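Long-range contact in glutamate receptor kainate-like protein (Pleurobrachia bachei, PDB 4ZDM), which probably forms a subunit of a glycine-activated ion channel of the ionotropic glutamate receptor family, binding glycine in its ligand-binding domain: residues A[100-112]-A[221-235]. Numbering follows the deposited sequence.
Sequences VRKADIDFSLSMM and LRKNSPFKNLVDTFM. With GLY (glycine), chain B.
The carboxylate of D232, on helix 228-240, divides its two oxygens between a backbone amide and a charge: OD1 accepts from L109 N at 2.8 Å, while OD2 offers its syn lone pair to K228 NZ at 2.7 Å, one helical turn back. The amide reaches OD1 from above the carboxylate plane, yet its N-H...O line is nearly straight at 165°, and the two bonds together probably restrain the carboxylate's rotation. K228 crosses D106 at about a right angle; its CD passes D106 OD2 and its CE lies 3.2 Å from F107 O, while NZ is turned to D232. An alanine in place of D232 would probably leave L109 N without its acceptor and the K228 ammonium without its carboxylate mate, the lysine tip free to turn. Beyond this polar grip the packing turns apolar: L109 and M235 slide past each other in opposite directions, and the methionine, bent at chi2 and chi3, lays its sulfur against M111 CB. At the other end K223 reaches away from its turn, CG anti to its own carbonyl carbon (chi1 -66°) and the chain extended beyond it, which carries NZ past D104 O to A103 O, met at 3.0 Å from above the carbonyl plane. Water links that ammonium to K102 O, and two more waters tie D106 OD2 to the turn. Between these ends D106 and L221 form an antiparallel hydrogen-bonded pair. Just upstream, R101 meets the glycine ligand's carboxylate with the edge of its guanidinium, NH1 to OXT at 2.8 Å and NH2 to O. Strand 106-107 and the loop after it thus tie the helix bearing the ligand-binding arginine to strand 205-221 and helix 228-240, as in the clamshell ligand-binding domain of ionotropic glutamate receptors.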
# COMPACT_ATOMS: atom_id res chain seq x y z
N VAL A 100 -14.85 -20.16 -8.47
CA VAL A 100 -14.18 -19.33 -9.46
C VAL A 100 -13.18 -18.35 -8.80
O VAL A 100 -12.06 -18.16 -9.29
CB VAL A 100 -15.17 -18.60 -10.31
CG1 VAL A 100 -14.41 -17.79 -11.33
CG2 VAL A 100 -16.06 -19.58 -11.07
N ARG A 101 -13.58 -17.71 -7.69
CA ARG A 101 -12.65 -16.90 -6.94
C ARG A 101 -11.52 -17.67 -6.32
O ARG A 101 -10.37 -17.19 -6.35
CB ARG A 101 -13.43 -16.16 -5.85
CG ARG A 101 -14.43 -15.14 -6.39
CD ARG A 101 -15.31 -14.57 -5.29
NE ARG A 101 -16.14 -13.48 -5.82
CZ ARG A 101 -16.97 -12.79 -5.07
NH1 ARG A 101 -17.21 -13.15 -3.80
NH2 ARG A 101 -17.61 -11.74 -5.56
N LYS A 102 -11.81 -18.82 -5.73
CA LYS A 102 -10.80 -19.60 -5.01
C LYS A 102 -9.70 -20.10 -5.96
O LYS A 102 -8.58 -20.40 -5.50
CB LYS A 102 -11.48 -20.76 -4.27
CG LYS A 102 -10.57 -21.54 -3.32
CD LYS A 102 -11.33 -22.72 -2.74
CE LYS A 102 -10.42 -23.94 -2.49
NZ LYS A 102 -11.22 -25.24 -2.40
N ALA A 103 -9.98 -20.15 -7.27
CA ALA A 103 -8.92 -20.50 -8.21
C ALA A 103 -7.79 -19.49 -8.20
O ALA A 103 -6.65 -19.82 -8.49
CB ALA A 103 -9.49 -20.60 -9.61
N ASP A 104 -8.11 -18.25 -7.90
CA ASP A 104 -7.19 -17.15 -8.07
C ASP A 104 -6.79 -16.41 -6.77
O ASP A 104 -5.74 -15.78 -6.75
CB ASP A 104 -7.75 -16.14 -9.05
CG ASP A 104 -7.84 -16.67 -10.47
OD1 ASP A 104 -7.08 -17.61 -10.82
OD2 ASP A 104 -8.68 -16.13 -11.24
N ILE A 105 -7.61 -16.45 -5.71
CA ILE A 105 -7.26 -15.92 -4.38
C ILE A 105 -7.56 -16.97 -3.33
O ILE A 105 -8.23 -17.97 -3.60
CB ILE A 105 -8.04 -14.63 -4.08
CG1 ILE A 105 -9.55 -14.86 -4.00
CG2 ILE A 105 -7.69 -13.57 -5.12
CD1 ILE A 105 -10.30 -13.69 -3.29
N ASP A 106 -7.04 -16.73 -2.15
CA ASP A 106 -7.36 -17.54 -0.96
C ASP A 106 -8.44 -16.87 -0.14
O ASP A 106 -8.65 -15.63 -0.20
CB ASP A 106 -6.15 -17.74 -0.07
CG ASP A 106 -5.23 -18.90 -0.51
OD1 ASP A 106 -5.58 -19.67 -1.42
OD2 ASP A 106 -4.18 -19.02 0.16
N PHE A 107 -9.13 -17.68 0.64
CA PHE A 107 -10.12 -17.23 1.61
C PHE A 107 -9.65 -17.63 2.99
O PHE A 107 -9.14 -18.74 3.20
CB PHE A 107 -11.48 -17.84 1.31
CG PHE A 107 -12.12 -17.25 0.11
CD1 PHE A 107 -11.81 -17.71 -1.15
CD2 PHE A 107 -12.97 -16.19 0.22
CE1 PHE A 107 -12.38 -17.14 -2.28
CE2 PHE A 107 -13.54 -15.61 -0.88
CZ PHE A 107 -13.24 -16.08 -2.16
N SER A 108 -9.84 -16.71 3.91
CA SER A 108 -9.62 -17.02 5.32
C SER A 108 -10.60 -18.04 5.80
O SER A 108 -11.61 -18.34 5.16
CB SER A 108 -9.74 -15.76 6.19
OG SER A 108 -11.09 -15.32 6.35
N LEU A 109 -10.31 -18.56 6.99
CA LEU A 109 -11.33 -19.23 7.77
C LEU A 109 -12.54 -18.31 7.85
O LEU A 109 -12.41 -17.09 8.00
CB LEU A 109 -10.76 -19.59 9.15
CG LEU A 109 -11.59 -20.40 10.10
CD1 LEU A 109 -10.66 -21.41 10.87
CD2 LEU A 109 -12.26 -19.45 11.04
N SER A 110 -13.75 -18.87 7.71
CA SER A 110 -14.91 -18.05 7.50
C SER A 110 -15.47 -17.42 8.73
O SER A 110 -15.33 -17.96 9.85
CB SER A 110 -15.96 -18.87 6.80
OG SER A 110 -16.36 -19.98 7.61
N MET A 111 -16.11 -16.26 8.55
CA MET A 111 -16.80 -15.58 9.65
C MET A 111 -18.21 -16.15 9.88
O MET A 111 -18.73 -16.09 10.99
CB MET A 111 -16.83 -14.05 9.41
CG MET A 111 -17.49 -13.60 8.15
SD MET A 111 -17.45 -11.79 8.03
CE MET A 111 -16.01 -11.87 6.96
N MET A 112 -18.84 -16.70 8.86
CA MET A 112 -20.17 -17.26 8.96
C MET A 112 -20.54 -17.91 7.65
O MET A 112 -19.84 -17.76 6.65
CB MET A 112 -21.19 -16.22 9.35
CG MET A 112 -21.41 -15.21 8.30
SD MET A 112 -22.49 -13.81 8.84
CE MET A 112 -21.64 -13.18 10.18
N LEU A 221 -7.49 -13.08 0.55
CA LEU A 221 -6.06 -12.84 0.64
C LEU A 221 -5.41 -13.34 -0.62
O LEU A 221 -5.95 -14.24 -1.27
CB LEU A 221 -5.39 -13.58 1.81
CG LEU A 221 -5.78 -13.13 3.23
CD1 LEU A 221 -7.10 -13.66 3.67
CD2 LEU A 221 -4.70 -13.59 4.21
N ARG A 222 -4.28 -12.78 -1.00
CA ARG A 222 -3.51 -13.37 -2.09
C ARG A 222 -3.04 -14.76 -1.69
O ARG A 222 -2.80 -15.05 -0.52
CB ARG A 222 -2.30 -12.48 -2.48
CG ARG A 222 -2.70 -11.21 -3.20
CD ARG A 222 -1.47 -10.40 -3.61
NE ARG A 222 -0.76 -9.85 -2.47
CZ ARG A 222 -1.13 -8.71 -1.87
NH1 ARG A 222 -2.14 -8.02 -2.31
NH2 ARG A 222 -0.45 -8.28 -0.80
N LYS A 223 -2.87 -15.61 -2.70
CA LYS A 223 -2.25 -16.91 -2.44
C LYS A 223 -0.87 -16.75 -1.79
O LYS A 223 -0.13 -15.82 -2.08
CB LYS A 223 -2.17 -17.71 -3.75
CG LYS A 223 -3.53 -18.06 -4.27
CD LYS A 223 -3.40 -18.91 -5.50
CE LYS A 223 -4.73 -19.52 -5.84
NZ LYS A 223 -4.45 -20.72 -6.68
N ASN A 224 -0.55 -17.69 -0.92
CA ASN A 224 0.76 -17.75 -0.27
C ASN A 224 1.04 -16.60 0.65
O ASN A 224 2.18 -16.19 0.91
CB ASN A 224 1.89 -17.85 -1.32
CG ASN A 224 1.74 -19.10 -2.19
OD1 ASN A 224 1.63 -20.20 -1.66
ND2 ASN A 224 1.63 -18.91 -3.49
N SER A 225 -0.03 -16.03 1.21
CA SER A 225 0.15 -14.92 2.12
C SER A 225 0.84 -15.34 3.39
O SER A 225 0.38 -16.29 4.04
CB SER A 225 -1.19 -14.29 2.49
OG SER A 225 -0.97 -13.25 3.44
N PRO A 226 1.84 -14.56 3.80
CA PRO A 226 2.51 -14.93 5.04
C PRO A 226 1.68 -14.69 6.27
O PRO A 226 2.09 -15.20 7.33
CB PRO A 226 3.78 -14.07 5.00
CG PRO A 226 3.46 -12.91 4.16
CD PRO A 226 2.49 -13.42 3.11
N PHE A 227 0.59 -13.92 6.20
CA PHE A 227 -0.17 -13.65 7.40
C PHE A 227 -1.51 -14.41 7.43
O PHE A 227 -2.28 -14.25 8.36
CB PHE A 227 -0.34 -12.12 7.63
CG PHE A 227 -0.95 -11.39 6.47
CD1 PHE A 227 -2.31 -11.33 6.30
CD2 PHE A 227 -0.15 -10.74 5.58
CE1 PHE A 227 -2.88 -10.66 5.25
CE2 PHE A 227 -0.71 -10.03 4.53
CZ PHE A 227 -2.06 -10.01 4.35
N LYS A 228 -1.76 -15.30 6.47
CA LYS A 228 -3.00 -16.06 6.47
C LYS A 228 -3.19 -16.90 7.74
O LYS A 228 -4.28 -16.91 8.30
CB LYS A 228 -3.11 -17.00 5.27
CG LYS A 228 -4.47 -17.70 5.20
CD LYS A 228 -4.65 -18.44 3.92
CE LYS A 228 -6.04 -19.01 3.82
NZ LYS A 228 -6.34 -20.07 4.82
N ASN A 229 -2.17 -17.61 8.20
CA ASN A 229 -2.37 -18.45 9.35
C ASN A 229 -2.74 -17.65 10.59
O ASN A 229 -3.56 -18.10 11.39
CB ASN A 229 -1.12 -19.31 9.62
CG ASN A 229 -0.87 -20.35 8.55
OD1 ASN A 229 -1.78 -20.77 7.84
ND2 ASN A 229 0.38 -20.79 8.43
N LEU A 230 -2.16 -16.46 10.78
CA LEU A 230 -2.49 -15.63 11.92
C LEU A 230 -3.91 -15.08 11.83
O LEU A 230 -4.64 -15.01 12.83
CB LEU A 230 -1.48 -14.48 12.09
CG LEU A 230 -0.08 -14.91 12.54
CD1 LEU A 230 0.83 -13.69 12.47
CD2 LEU A 230 -0.11 -15.45 13.92
N VAL A 231 -4.34 -14.71 10.63
CA VAL A 231 -5.71 -14.25 10.42
C VAL A 231 -6.69 -15.38 10.74
O VAL A 231 -7.68 -15.19 11.41
CB VAL A 231 -5.89 -13.75 8.98
CG1 VAL A 231 -7.31 -13.54 8.59
CG2 VAL A 231 -5.15 -12.44 8.77
N ASP A 232 -6.39 -16.56 10.22
CA ASP A 232 -7.26 -17.74 10.44
C ASP A 232 -7.41 -18.07 11.93
O ASP A 232 -8.52 -18.33 12.39
CB ASP A 232 -6.73 -18.94 9.69
CG ASP A 232 -6.95 -18.90 8.20
OD1 ASP A 232 -7.61 -17.99 7.67
OD2 ASP A 232 -6.40 -19.81 7.51
N THR A 233 -6.31 -18.03 12.67
CA THR A 233 -6.34 -18.35 14.10
C THR A 233 -7.19 -17.31 14.83
O THR A 233 -8.02 -17.64 15.69
CB THR A 233 -4.94 -18.40 14.63
OG1 THR A 233 -4.32 -19.58 14.08
CG2 THR A 233 -4.95 -18.50 16.16
N PHE A 234 -6.99 -16.02 14.50
CA PHE A 234 -7.80 -15.01 15.14
C PHE A 234 -9.27 -15.19 14.82
O PHE A 234 -10.14 -15.09 15.71
CB PHE A 234 -7.35 -13.61 14.71
CG PHE A 234 -8.17 -12.54 15.33
CD1 PHE A 234 -7.88 -12.13 16.61
CD2 PHE A 234 -9.28 -12.05 14.69
CE1 PHE A 234 -8.69 -11.23 17.26
CE2 PHE A 234 -10.09 -11.10 15.37
CZ PHE A 234 -9.75 -10.74 16.61
N MET A 235 -9.61 -15.43 13.55
CA MET A 235 -10.98 -15.54 13.17
C MET A 235 -11.65 -16.73 13.87
O MET A 235 -12.82 -16.64 14.30
CB MET A 235 -11.10 -15.68 11.65
CG MET A 235 -12.49 -15.56 11.13
SD MET A 235 -13.07 -13.85 11.06
CE MET A 235 -12.45 -13.37 9.46
N GLY B . -20.86 -10.87 -0.36
CA GLY B . -20.94 -10.55 -1.81
C GLY B . -19.81 -11.08 -2.62
O GLY B . -19.81 -10.99 -3.86
OXT GLY B . -18.81 -11.61 -2.06
O HOH W 1 -6.65 -22.46 -5.83
O HOH W 2 -3.72 -14.55 -5.16
O HOH W 3 -3.03 -16.95 1.42
O HOH W 4 -1.87 -20.05 -0.65